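PDB 3MCX: SusD superfamily protein from Bacteroides thetaiotaomicron, which is of unknown function but, as a zinc-binding SusD-family outer-membrane protein, probably takes part in capturing glycans at the cell surface. Local coordinates for residues 131-134 against 135-139; 169-172 against 173-176; 230-233 against 234-238; 242-245 against 246-250; 281-285 against 286-290. One frame throughout, in Å; residues are numbered along the deposited sequence.

Contact 1 (131-134 against 135-139); sequences LSLF and NLTRL
In its late turns a buried part of helix 115-140 brings F134 and R138 together, an i to i+4 pair on a helix of the alpha-helical SusD fold. R138 doubles back over the phenyl ring: its CD stands above one face, 3.9 Å from the F134 ring centroid, in a CH-pi contact. The guanidinium continues along the CE2-CZ rim, the two planes 31° apart, with R138 NE 3.3 Å from F134 CZ. The first torsion of R138 (chi1 72°) places CG between its own N and carbonyl carbon, and a bend at chi3 then turns the chain across the ring. An arginine suits this buried place because its charge is met elsewhere: NH1 forms a salt bridge with E419, and Y422 adds a cation-pi contact. R210 and V211 of helix 201-214 also pack on F134. On another side of the helix, L133 O takes two donors, T137 N at 2.9 Å and T137 OG1 at 2.8 Å. The buried threonine hydroxyl is satisfied within its own helix, and the side chains of L133 and T137 pack on helix 172-186. The i to i+4 backbone bonds continue from N135 N to L131 O and from R138 N to F134 O. N135 ND2 is hydrogen-bonded to the hydroxyls of Y41 and Y40, and lies 3.8 Å from L131 CG.

Contact 2 (169-172 against 173-176); sequences RSTV and AQCY
The backbone passes from the extended residues S170 and T171 into the first turn of helix 172-186, where C175 N bonds to T171 O and Y176 N to V172 O, both at 2.9 Å. T171 occupies the N-cap. Its OG1 accepts from Q174 N at 3.0 Å, supplying an amide of the opening turn with an acceptor that no preceding helical carbonyl can offer. The hydroxyl gets there because chi1 of 70° sets OG1 between the threonine's own N and carbonyl carbon. Q174 returns the bond: its OE1 takes T171 N at 2.9 Å, with an N-H...O angle of 167° and the donor tilted 17° from the plane of the side-chain carbonyl. Threonine, short and carrying a hydroxyl, suits the cap; glutamine is long enough to reach back to the backbone. The same Q174 OE1 lies 3.4 Å from S170 CB. On the inward side, V172 and Y176 run alongside each other, CG1 of the valine 3.8 Å from CD1 of the ring, while V172 O sits at the ring edge in its plane. T137 of helix 115-140 packs on both side chains, and Y144 meets the tyrosine ring edge-to-face. The reciprocal bonds between T171 and Q174 make a capping box, here starting helix 172-186, which also carries E177, seen to bind zinc though its ion is not assigned to this chain in the model.

Contact 3 (230-233 against 234-238); sequences KNNG and GRYQL
N232 and R235 meet in the turn that follows helix 218-231, where the chain leaves helical geometry through two glycines of positive phi, G233 and G234. Among the direct hydrogen bonds, N232 OD1 takes Y236 N at 3.2 Å, from above the amide plane, and R235 N at 3.0 Å in a weak, bent bond. Asparagine fits because its carbonyl folds onto the backbone, chi1 of 75° setting CG between its own N and carbonyl carbon. The R235 side chain, extended from CG to NE, folds back along N232, NH1 donating to N232 O at 2.8 Å from above the carbonyl plane, while its NH2 forms a salt bridge with E193. Replacing R235 with alanine is likely to leave N232 O without this donor and E193 without this charged partner, and to break the water link to N231 O. Nonpolar contact is modest: N232 CB lies at the Y236 ring edge, 4.0 Å from CD2; the ring hydroxyl bonds to N200. Two waters complete the turn, one linking N231 O to R235 NH1. N232 ND2, also bonded to V228 O, donates to the second at 3.1 Å, which donates to Y236 O at 2.7 Å.

Contact 4 (242-245 against 246-250); sequences EEYP and NVWGQ
E243 O receives two amides, N246 N at 2.9 Å and, in a weak bond, N-H...O angle 127°, V247 N at 3.4 Å. The stronger donor comes from above the carbonyl plane. P245 suits the bend: its ring fixes phi, and lacking an N-H it needs no acceptor. Y244 and W248 form an edge-to-face pair. The indole turns its edge to the tyrosine face, the planes at 67° and the centroids of the phenol and the five-membered ring 5.0 Å apart. W248 NE1 stands 3.6 Å above the Y244 ring plane, toward its rim, and W248 CZ2 lies 3.6 Å from Y244 CZ. Y244 has CG anti to its backbone N (chi1 -160°), which carries the ring forward along the chain to W248. The same indole edge also lies against Y244 O, 2.9 Å from W248 NE1. Tyrosine serves at both ends, its OH bonding to E413. V247 CG2 covers part of one indole face, while R355 of strand 351-355 touches both aromatic residues. A water bridges W248 O and, weakly, P245 O. A type II beta turn from V247 to Q250, G249 third, then reverses the chain between helix 218-231 and strand 256-260.

Contact 5 (281-285 against 286-290); sequences ANEAT and VDWNN
With CG anti to the carbonyl carbon (chi1 -57°) and the chain extended beyond it, E283 sends its carboxylate across the loop to three successive backbone amides. E283 OE1 accepts D287 N at 3.0 Å and N289 N at 3.1 Å, from opposite faces of the carboxylate plane; E283 OE2 takes W288 N at 2.9 Å on its syn lone pair. Glutamate suits the place, long enough to span the loop, with two oxygens for three donors. Shortened to an alanine, the side chain has no carboxylate, and the amides of D287, W288 and N289 would probably lose this acceptor, freeing the local backbone to shift. N289 has CG anti to its backbone N (chi1 173°), which turns the amide toward A281, where N289 ND2 bonds to A281 O at 2.9 Å and to L291 O. At the indole edge, W288 CD1 lies 3.7 Å from E283 OE2. The whole is a surface loop between helix 276-279 and strand 292-293, closed by side-chain to backbone bonds.

In the fold
The five contacts follow one another along the chain without overlap. Contacts 1 and 2 sit on the successive helices 115-140 and 172-186, their centres about 10 Å apart, and touch: T137 OG1 lies 3.2 Å from C175 CB, so the capped start of the second helix packs against the buried end of the first. Contacts 3 and 4 both belong to the connection from helix 218-231 to strand 256-260. Their centres are about 18 Å apart. Contact 5, in a later loop, is about 22 Å from contact 4 between centres. Contacts 4 and 5 lie across the chain's centre from contact 2, about 39 Å between centres. Contact 1 is the buried one, contact 2 caps the neighbouring helix, and contacts 3 to 5 shape a helix end and connecting loops further out.

Contact 1 (131-134 against 135-139)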
loop_
_atom_site.group_PDB
_atom_site.type_symbol
_atom_site.label_atom_id
_atom_site.label_comp_id
_atom_site.label_asym_id
_atom_site.label_seq_id
_atom_site.Cartn_x
_atom_site.Cartn_y
_atom_site.Cartn_z
ATOM N N LEU A 131 0.207 -11.113 -3.959
ATOM C CA LEU A 131 0.382 -9.727 -3.518
ATOM C C LEU A 131 1.560 -9.059 -4.243
ATOM O O LEU A 131 1.465 -7.906 -4.674
ATOM C CB LEU A 131 0.614 -9.719 -2.018
ATOM C CG LEU A 131 0.783 -8.375 -1.336
ATOM C CD1 LEU A 131 -0.383 -7.449 -1.668
ATOM C CD2 LEU A 131 0.912 -8.613 0.206
ATOM N N SER A 132 2.643 -9.819 -4.405
ATOM C CA SER A 132 3.827 -9.299 -5.067
ATOM C C SER A 132 3.531 -8.955 -6.538
ATOM O O SER A 132 3.898 -7.893 -7.013
ATOM C CB SER A 132 4.979 -10.257 -4.879
ATOM O OG SER A 132 5.360 -10.354 -3.499
ATOM N N LEU A 133 2.862 -9.865 -7.256
ATOM C CA LEU A 133 2.543 -9.608 -8.659
ATOM C C LEU A 133 1.605 -8.392 -8.735
ATOM O O LEU A 133 1.763 -7.545 -9.627
ATOM C CB LEU A 133 1.917 -10.833 -9.291
ATOM C CG LEU A 133 1.466 -10.658 -10.753
ATOM C CD1 LEU A 133 2.575 -10.166 -11.680
ATOM C CD2 LEU A 133 0.820 -11.963 -11.300
ATOM N N PHE A 134 0.634 -8.278 -7.825
ATOM C CA PHE A 134 -0.267 -7.124 -7.773
ATOM C C PHE A 134 0.521 -5.819 -7.628
ATOM O O PHE A 134 0.275 -4.844 -8.335
ATOM C CB PHE A 134 -1.256 -7.310 -6.610
ATOM C CG PHE A 134 -2.212 -6.169 -6.391
ATOM C CD1 PHE A 134 -3.127 -5.816 -7.349
ATOM C CD2 PHE A 134 -2.224 -5.485 -5.194
ATOM C CE1 PHE A 134 -4.045 -4.808 -7.113
ATOM C CE2 PHE A 134 -3.130 -4.458 -4.968
ATOM C CZ PHE A 134 -4.040 -4.138 -5.910
ATOM N N ASN A 135 1.463 -5.804 -6.683
ATOM C CA ASN A 135 2.299 -4.625 -6.452
ATOM C C ASN A 135 3.075 -4.211 -7.684
ATOM O O ASN A 135 3.128 -3.026 -8.033
ATOM C CB ASN A 135 3.222 -4.882 -5.264
ATOM C CG ASN A 135 2.462 -4.881 -3.932
ATOM O OD1 ASN A 135 1.510 -4.108 -3.750
ATOM N ND2 ASN A 135 2.895 -5.725 -2.989
ATOM N N LEU A 136 3.690 -5.177 -8.378
ATOM C CA LEU A 136 4.393 -4.849 -9.616
ATOM C C LEU A 136 3.442 -4.296 -10.694
ATOM O O LEU A 136 3.768 -3.364 -11.405
ATOM C CB LEU A 136 5.123 -6.066 -10.167
ATOM C CG LEU A 136 6.382 -6.460 -9.388
ATOM C CD1 LEU A 136 6.704 -7.918 -9.636
ATOM C CD2 LEU A 136 7.545 -5.552 -9.773
ATOM N N THR A 137 2.282 -4.932 -10.822
ATOM C CA THR A 137 1.360 -4.613 -11.873
ATOM C C THR A 137 0.837 -3.182 -11.694
ATOM O O THR A 137 0.642 -2.458 -12.670
ATOM C CB THR A 137 0.207 -5.645 -11.946
ATOM O OG1 THR A 137 0.756 -6.946 -12.154
ATOM C CG2 THR A 137 -0.768 -5.303 -13.062
ATOM N N ARG A 138 0.575 -2.786 -10.461
ATOM C CA ARG A 138 -0.022 -1.489 -10.235
ATOM C C ARG A 138 1.015 -0.368 -10.332
ATOM O O ARG A 138 0.617 0.748 -10.634
ATOM C CB ARG A 138 -0.809 -1.488 -8.912
ATOM C CG ARG A 138 0.017 -1.519 -7.712
ATOM C CD ARG A 138 -0.767 -2.026 -6.475
ATOM N NE ARG A 138 -2.076 -1.457 -6.205
ATOM C CZ ARG A 138 -2.559 -1.131 -4.979
ATOM N NH1 ARG A 138 -1.805 -1.197 -3.888
ATOM N NH2 ARG A 138 -3.804 -0.766 -4.839
ATOM N N LEU A 139 2.316 -0.663 -10.171
ATOM C CA LEU A 139 3.367 0.344 -10.394
ATOM C C LEU A 139 3.711 0.475 -11.861
ATOM O O LEU A 139 3.897 1.594 -12.347
ATOM C CB LEU A 139 4.653 -0.015 -9.628
ATOM C CG LEU A 139 4.808 0.736 -8.309
ATOM C CD1 LEU A 139 3.716 0.373 -7.272
ATOM C CD2 LEU A 139 6.234 0.519 -7.759
#

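Contact 2 (169-172 against 173-176)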
loop_
_atom_site.group_PDB
_atom_site.type_symbol
_atom_site.label_atom_id
_atom_site.label_comp_id
_atom_site.label_asym_id
_atom_site.label_seq_id
_atom_site.Cartn_x
_atom_site.Cartn_y
_atom_site.Cartn_z
ATOM N N ARG A 169 6.113 -9.396 -21.120
ATOM C CA ARG A 169 5.129 -8.818 -20.221
ATOM C C ARG A 169 3.760 -9.405 -20.582
ATOM O O ARG A 169 3.401 -9.475 -21.743
ATOM C CB ARG A 169 5.068 -7.318 -20.397
ATOM C CG ARG A 169 6.375 -6.624 -20.026
ATOM C CD ARG A 169 6.358 -5.178 -20.411
ATOM N NE ARG A 169 5.412 -4.428 -19.594
ATOM C CZ ARG A 169 5.111 -3.136 -19.747
ATOM N NH1 ARG A 169 5.699 -2.384 -20.679
ATOM N NH2 ARG A 169 4.235 -2.584 -18.940
ATOM N N SER A 170 3.042 -9.851 -19.581
ATOM C CA SER A 170 1.634 -10.250 -19.739
ATOM C C SER A 170 0.800 -8.989 -19.674
ATOM O O SER A 170 1.329 -7.933 -19.299
ATOM C CB SER A 170 1.253 -11.272 -18.664
ATOM O OG SER A 170 1.810 -12.551 -18.954
ATOM N N THR A 171 -0.476 -9.067 -20.041
ATOM C CA THR A 171 -1.334 -7.882 -19.889
ATOM C C THR A 171 -1.675 -7.633 -18.441
ATOM O O THR A 171 -1.577 -8.537 -17.594
ATOM C CB THR A 171 -2.645 -7.999 -20.692
ATOM O OG1 THR A 171 -3.489 -9.006 -20.081
ATOM C CG2 THR A 171 -2.387 -8.316 -22.171
ATOM N N VAL A 172 -2.109 -6.411 -18.135
ATOM C CA VAL A 172 -2.598 -6.107 -16.803
ATOM C C VAL A 172 -3.695 -7.082 -16.369
ATOM O O VAL A 172 -3.684 -7.593 -15.251
ATOM C CB VAL A 172 -3.071 -4.634 -16.739
ATOM C CG1 VAL A 172 -3.842 -4.340 -15.468
ATOM C CG2 VAL A 172 -1.814 -3.664 -16.849
ATOM N N ALA A 173 -4.626 -7.401 -17.268
ATOM C CA ALA A 173 -5.704 -8.338 -16.905
ATOM C C ALA A 173 -5.155 -9.748 -16.614
ATOM O O ALA A 173 -5.619 -10.397 -15.678
ATOM C CB ALA A 173 -6.763 -8.394 -17.998
ATOM N N GLN A 174 -4.192 -10.228 -17.402
ATOM C CA GLN A 174 -3.592 -11.522 -17.155
ATOM C C GLN A 174 -2.905 -11.551 -15.799
ATOM O O GLN A 174 -2.993 -12.529 -15.045
ATOM C CB GLN A 174 -2.610 -11.849 -18.267
ATOM C CG GLN A 174 -3.278 -12.262 -19.575
ATOM C CD GLN A 174 -2.297 -12.434 -20.718
ATOM O OE1 GLN A 174 -1.305 -11.694 -20.812
ATOM N NE2 GLN A 174 -2.569 -13.384 -21.598
ATOM N N CYS A 175 -2.274 -10.436 -15.457
ATOM C CA CYS A 175 -1.631 -10.314 -14.156
ATOM C C CYS A 175 -2.657 -10.357 -13.037
ATOM O O CYS A 175 -2.493 -11.094 -12.067
ATOM C CB CYS A 175 -0.778 -9.043 -14.099
ATOM S SG CYS A 175 0.693 -9.133 -15.138
ATOM N N TYR A 176 -3.719 -9.562 -13.150
ATOM C CA TYR A 176 -4.767 -9.608 -12.118
ATOM C C TYR A 176 -5.404 -11.007 -11.979
ATOM O O TYR A 176 -5.715 -11.445 -10.877
ATOM C CB TYR A 176 -5.844 -8.542 -12.342
ATOM C CG TYR A 176 -5.583 -7.173 -11.745
ATOM C CD1 TYR A 176 -4.761 -6.247 -12.364
ATOM C CD2 TYR A 176 -6.226 -6.790 -10.588
ATOM C CE1 TYR A 176 -4.558 -4.979 -11.821
ATOM C CE2 TYR A 176 -6.030 -5.528 -10.038
ATOM C CZ TYR A 176 -5.222 -4.622 -10.679
ATOM O OH TYR A 176 -5.060 -3.363 -10.129
#

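Contact 3 (230-233 against 234-238)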
loop_
_atom_site.group_PDB
_atom_site.type_symbol
_atom_site.label_atom_id
_atom_site.label_comp_id
_atom_site.label_asym_id
_atom_site.label_seq_id
_atom_site.Cartn_x
_atom_site.Cartn_y
_atom_site.Cartn_z
ATOM N N LYS A 230 -18.211 -9.155 8.606
ATOM C CA LYS A 230 -19.296 -9.901 9.256
ATOM C C LYS A 230 -18.835 -11.140 10.015
ATOM O O LYS A 230 -19.455 -11.522 11.009
ATOM C CB LYS A 230 -20.343 -10.348 8.223
ATOM C CG LYS A 230 -21.176 -9.218 7.618
ATOM C CD LYS A 230 -21.868 -9.659 6.323
ATOM C CE LYS A 230 -22.767 -8.574 5.728
ATOM N NZ LYS A 230 -23.805 -8.070 6.680
ATOM N N ASN A 231 -17.776 -11.787 9.524
ATOM C CA ASN A 231 -17.460 -13.133 9.986
ATOM C C ASN A 231 -16.165 -13.327 10.746
ATOM O O ASN A 231 -15.859 -14.456 11.156
ATOM C CB ASN A 231 -17.469 -14.067 8.771
ATOM C CG ASN A 231 -18.806 -14.076 8.044
ATOM O OD1 ASN A 231 -19.875 -14.029 8.671
ATOM N ND2 ASN A 231 -18.751 -14.134 6.705
ATOM N N ASN A 232 -15.414 -12.260 10.995
ATOM C CA ASN A 232 -14.099 -12.443 11.617
ATOM C C ASN A 232 -14.154 -12.981 13.057
ATOM O O ASN A 232 -13.130 -13.435 13.585
ATOM C CB ASN A 232 -13.248 -11.174 11.485
ATOM C CG ASN A 232 -13.678 -10.072 12.412
ATOM O OD1 ASN A 232 -13.418 -10.125 13.636
ATOM N ND2 ASN A 232 -14.302 -9.028 11.841
ATOM N N GLY A 233 -15.326 -12.918 13.683
ATOM C CA GLY A 233 -15.530 -13.540 14.989
ATOM C C GLY A 233 -14.973 -12.754 16.170
ATOM O O GLY A 233 -14.525 -13.355 17.158
ATOM N N GLY A 234 -15.025 -11.426 16.079
ATOM C CA GLY A 234 -14.525 -10.545 17.125
ATOM C C GLY A 234 -13.011 -10.529 17.230
ATOM O O GLY A 234 -12.482 -10.067 18.225
ATOM N N ARG A 235 -12.305 -11.026 16.218
ATOM C CA ARG A 235 -10.845 -11.051 16.267
ATOM C C ARG A 235 -10.235 -9.683 15.981
ATOM O O ARG A 235 -9.072 -9.414 16.346
ATOM C CB ARG A 235 -10.297 -12.095 15.282
ATOM C CG ARG A 235 -10.601 -13.529 15.651
ATOM C CD ARG A 235 -10.045 -14.457 14.610
ATOM N NE ARG A 235 -10.308 -15.860 14.876
ATOM C CZ ARG A 235 -11.243 -16.603 14.280
ATOM N NH1 ARG A 235 -12.100 -16.077 13.397
ATOM N NH2 ARG A 235 -11.340 -17.897 14.576
ATOM N N TYR A 236 -11.013 -8.822 15.316
ATOM C CA TYR A 236 -10.571 -7.476 14.913
ATOM C C TYR A 236 -11.681 -6.490 15.241
ATOM O O TYR A 236 -12.865 -6.856 15.224
ATOM C CB TYR A 236 -10.252 -7.400 13.399
ATOM C CG TYR A 236 -9.269 -8.475 12.983
ATOM C CD1 TYR A 236 -7.921 -8.321 13.229
ATOM C CD2 TYR A 236 -9.702 -9.683 12.428
ATOM C CE1 TYR A 236 -7.012 -9.317 12.919
ATOM C CE2 TYR A 236 -8.789 -10.677 12.093
ATOM C CZ TYR A 236 -7.457 -10.503 12.338
ATOM O OH TYR A 236 -6.548 -11.504 12.050
ATOM N N GLN A 237 -11.300 -5.255 15.571
ATOM C CA GLN A 237 -12.229 -4.201 16.020
ATOM C C GLN A 237 -11.776 -2.864 15.467
ATOM O O GLN A 237 -10.583 -2.555 15.539
ATOM C CB GLN A 237 -12.205 -4.056 17.563
ATOM C CG GLN A 237 -12.974 -5.055 18.369
ATOM C CD GLN A 237 -13.006 -4.685 19.844
ATOM O OE1 GLN A 237 -12.596 -3.576 20.242
ATOM N NE2 GLN A 237 -13.487 -5.604 20.668
ATOM N N LEU A 238 -12.705 -2.045 14.970
ATOM C CA LEU A 238 -12.390 -0.671 14.582
ATOM C C LEU A 238 -11.943 0.133 15.823
ATOM O O LEU A 238 -12.468 -0.065 16.938
ATOM C CB LEU A 238 -13.619 0.005 13.930
ATOM C CG LEU A 238 -14.002 -0.512 12.552
ATOM C CD1 LEU A 238 -15.300 0.148 12.141
ATOM C CD2 LEU A 238 -12.902 -0.257 11.501
HETATM O O HOH W 1 -15.042 -16.720 12.254
HETATM O O HOH W 2 -15.250 -6.928 13.959
#

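Contact 4 (242-245 against 246-250)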
loop_
_atom_site.group_PDB
_atom_site.type_symbol
_atom_site.label_atom_id
_atom_site.label_comp_id
_atom_site.label_asym_id
_atom_site.label_seq_id
_atom_site.Cartn_x
_atom_site.Cartn_y
_atom_site.Cartn_z
ATOM N N GLU A 242 -11.628 7.531 21.097
ATOM C CA GLU A 242 -10.816 7.681 22.303
ATOM C C GLU A 242 -9.450 7.010 22.147
ATOM O O GLU A 242 -8.441 7.551 22.581
ATOM C CB GLU A 242 -11.573 7.118 23.501
ATOM C CG GLU A 242 -12.775 7.959 23.873
ATOM C CD GLU A 242 -14.090 7.689 23.072
ATOM O OE1 GLU A 242 -14.198 6.812 22.137
ATOM O OE2 GLU A 242 -15.065 8.411 23.444
ATOM N N GLU A 243 -9.426 5.844 21.512
ATOM C CA GLU A 243 -8.229 4.995 21.273
ATOM C C GLU A 243 -7.316 5.542 20.192
ATOM O O GLU A 243 -6.096 5.287 20.157
ATOM C CB GLU A 243 -8.658 3.567 20.803
ATOM C CG GLU A 243 -9.254 2.665 21.898
ATOM C CD GLU A 243 -10.028 1.425 21.388
ATOM O OE1 GLU A 243 -10.429 1.346 20.202
ATOM O OE2 GLU A 243 -10.281 0.522 22.220
ATOM N N TYR A 244 -7.932 6.195 19.199
ATOM C CA TYR A 244 -7.272 6.450 17.930
ATOM C C TYR A 244 -5.907 7.123 18.037
ATOM O O TYR A 244 -5.003 6.725 17.340
ATOM C CB TYR A 244 -8.163 7.266 17.001
ATOM C CG TYR A 244 -7.778 7.186 15.523
ATOM C CD1 TYR A 244 -8.267 6.164 14.719
ATOM C CD2 TYR A 244 -6.973 8.146 14.932
ATOM C CE1 TYR A 244 -7.971 6.103 13.387
ATOM C CE2 TYR A 244 -6.666 8.089 13.593
ATOM C CZ TYR A 244 -7.168 7.080 12.802
ATOM O OH TYR A 244 -6.851 7.087 11.456
ATOM N N PRO A 245 -5.754 8.131 18.896
ATOM C CA PRO A 245 -4.419 8.771 18.926
ATOM C C PRO A 245 -3.279 7.869 19.426
ATOM O O PRO A 245 -2.112 8.083 19.041
ATOM C CB PRO A 245 -4.605 9.957 19.893
ATOM C CG PRO A 245 -6.108 10.188 19.928
ATOM C CD PRO A 245 -6.742 8.838 19.739
ATOM N N ASN A 246 -3.626 6.845 20.210
ATOM C CA ASN A 246 -2.663 6.036 20.957
ATOM C C ASN A 246 -2.218 4.755 20.264
ATOM O O ASN A 246 -1.238 4.137 20.674
ATOM C CB ASN A 246 -3.278 5.638 22.304
ATOM C CG ASN A 246 -3.807 6.829 23.094
ATOM O OD1 ASN A 246 -4.884 6.745 23.696
ATOM N ND2 ASN A 246 -3.065 7.932 23.088
ATOM N N VAL A 247 -2.937 4.321 19.248
ATOM C CA VAL A 247 -2.611 3.033 18.608
ATOM C C VAL A 247 -1.354 3.087 17.697
ATOM O O VAL A 247 -0.666 2.086 17.503
ATOM C CB VAL A 247 -3.839 2.482 17.836
ATOM C CG1 VAL A 247 -5.005 2.235 18.831
ATOM C CG2 VAL A 247 -4.235 3.383 16.652
ATOM N N TRP A 248 -1.040 4.266 17.196
ATOM C CA TRP A 248 0.002 4.459 16.205
ATOM C C TRP A 248 1.387 4.164 16.819
ATOM O O TRP A 248 1.741 4.656 17.892
ATOM C CB TRP A 248 -0.119 5.869 15.591
ATOM C CG TRP A 248 -1.462 6.020 14.982
ATOM C CD1 TRP A 248 -2.550 6.604 15.555
ATOM C CD2 TRP A 248 -1.924 5.427 13.766
ATOM N NE1 TRP A 248 -3.644 6.454 14.772
ATOM C CE2 TRP A 248 -3.296 5.742 13.649
ATOM C CE3 TRP A 248 -1.307 4.701 12.750
ATOM C CZ2 TRP A 248 -4.060 5.333 12.556
ATOM C CZ3 TRP A 248 -2.075 4.289 11.653
ATOM C CH2 TRP A 248 -3.437 4.620 11.570
ATOM N N GLY A 249 2.127 3.301 16.140
ATOM C CA GLY A 249 3.413 2.841 16.632
ATOM C C GLY A 249 3.384 1.596 17.471
ATOM O O GLY A 249 4.429 0.975 17.710
ATOM N N GLN A 250 2.212 1.256 18.006
ATOM C CA GLN A 250 2.048 0.071 18.838
ATOM C C GLN A 250 1.806 -1.143 17.935
ATOM O O GLN A 250 1.049 -1.081 16.951
ATOM C CB GLN A 250 0.900 0.237 19.846
ATOM C CG GLN A 250 1.144 1.342 20.860
ATOM C CD GLN A 250 2.408 1.109 21.654
ATOM O OE1 GLN A 250 3.422 1.800 21.474
ATOM N NE2 GLN A 250 2.374 0.112 22.513
HETATM O O HOH W 3 1.083 7.274 18.636
#

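Contact 5 (281-285 against 286-290)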
loop_
_atom_site.group_PDB
_atom_site.type_symbol
_atom_site.label_atom_id
_atom_site.label_comp_id
_atom_site.label_asym_id
_atom_site.label_seq_id
_atom_site.Cartn_x
_atom_site.Cartn_y
_atom_site.Cartn_z
ATOM N N ALA A 281 9.837 11.392 9.156
ATOM C CA ALA A 281 10.170 11.783 10.515
ATOM C C ALA A 281 10.281 13.284 10.688
ATOM O O ALA A 281 10.632 14.022 9.760
ATOM C CB ALA A 281 11.497 11.116 10.941
ATOM N N ASN A 282 9.976 13.683 11.906
ATOM C CA ASN A 282 10.016 15.063 12.387
ATOM C C ASN A 282 11.239 15.145 13.275
ATOM O O ASN A 282 11.193 14.891 14.486
ATOM C CB ASN A 282 8.700 15.348 13.095
ATOM C CG ASN A 282 8.479 16.787 13.432
ATOM O OD1 ASN A 282 9.353 17.649 13.257
ATOM N ND2 ASN A 282 7.250 17.079 13.924
ATOM N N GLU A 283 12.363 15.481 12.641
ATOM C CA GLU A 283 13.686 15.257 13.231
ATOM C C GLU A 283 14.217 16.496 13.935
ATOM O O GLU A 283 13.905 17.630 13.552
ATOM C CB GLU A 283 14.678 14.867 12.118
ATOM C CG GLU A 283 14.295 13.647 11.303
ATOM C CD GLU A 283 15.043 13.571 10.001
ATOM O OE1 GLU A 283 14.769 14.393 9.106
ATOM O OE2 GLU A 283 15.907 12.652 9.872
ATOM N N ALA A 284 15.046 16.314 14.966
ATOM C CA ALA A 284 15.644 17.432 15.660
ATOM C C ALA A 284 16.669 18.173 14.799
ATOM O O ALA A 284 16.937 19.343 15.012
ATOM C CB ALA A 284 16.284 16.959 16.977
ATOM N N THR A 285 17.258 17.451 13.841
ATOM C CA THR A 285 18.102 18.046 12.794
ATOM C C THR A 285 17.623 17.405 11.494
ATOM O O THR A 285 17.514 16.175 11.402
ATOM C CB THR A 285 19.611 17.745 13.022
ATOM O OG1 THR A 285 20.043 18.334 14.245
ATOM C CG2 THR A 285 20.484 18.310 11.877
ATOM N N VAL A 286 17.291 18.217 10.488
ATOM C CA VAL A 286 16.766 17.686 9.223
ATOM C C VAL A 286 17.795 16.732 8.634
ATOM O O VAL A 286 18.986 17.091 8.551
ATOM C CB VAL A 286 16.480 18.809 8.221
ATOM C CG1 VAL A 286 16.075 18.258 6.842
ATOM C CG2 VAL A 286 15.375 19.757 8.742
ATOM N N ASP A 287 17.372 15.526 8.292
ATOM C CA ASP A 287 18.304 14.522 7.744
ATOM C C ASP A 287 17.632 13.656 6.709
ATOM O O ASP A 287 17.803 13.900 5.514
ATOM C CB ASP A 287 18.950 13.735 8.902
ATOM C CG ASP A 287 20.141 12.904 8.450
ATOM O OD1 ASP A 287 20.411 12.860 7.245
ATOM O OD2 ASP A 287 20.801 12.286 9.302
ATOM N N TRP A 288 16.847 12.684 7.142
ATOM C CA TRP A 288 16.234 11.717 6.268
ATOM C C TRP A 288 14.894 12.132 5.695
ATOM O O TRP A 288 14.494 11.592 4.667
ATOM C CB TRP A 288 16.049 10.370 6.980
ATOM C CG TRP A 288 17.332 9.756 7.400
ATOM C CD1 TRP A 288 17.958 9.875 8.607
ATOM C CD2 TRP A 288 18.159 8.912 6.603
ATOM N NE1 TRP A 288 19.135 9.137 8.615
ATOM C CE2 TRP A 288 19.275 8.544 7.389
ATOM C CE3 TRP A 288 18.059 8.424 5.295
ATOM C CZ2 TRP A 288 20.293 7.722 6.895
ATOM C CZ3 TRP A 288 19.075 7.594 4.810
ATOM C CH2 TRP A 288 20.156 7.239 5.616
ATOM N N ASN A 289 14.199 13.070 6.316
ATOM C CA ASN A 289 12.837 13.348 5.897
ATOM C C ASN A 289 12.731 13.763 4.432
ATOM O O ASN A 289 13.521 14.577 3.950
ATOM C CB ASN A 289 12.241 14.478 6.773
ATOM C CG ASN A 289 10.889 14.934 6.295
ATOM O OD1 ASN A 289 10.811 15.636 5.269
ATOM N ND2 ASN A 289 9.823 14.550 7.008
ATOM N N ASN A 290 11.753 13.201 3.745
ATOM C CA ASN A 290 11.312 13.811 2.496
ATOM C C ASN A 290 9.847 13.645 2.185
ATOM O O ASN A 290 9.475 13.623 1.026
ATOM C CB ASN A 290 12.166 13.425 1.282
ATOM C CG ASN A 290 12.143 14.518 0.218
ATOM O OD1 ASN A 290 11.776 15.660 0.540
ATOM N ND2 ASN A 290 12.553 14.210 -1.029
#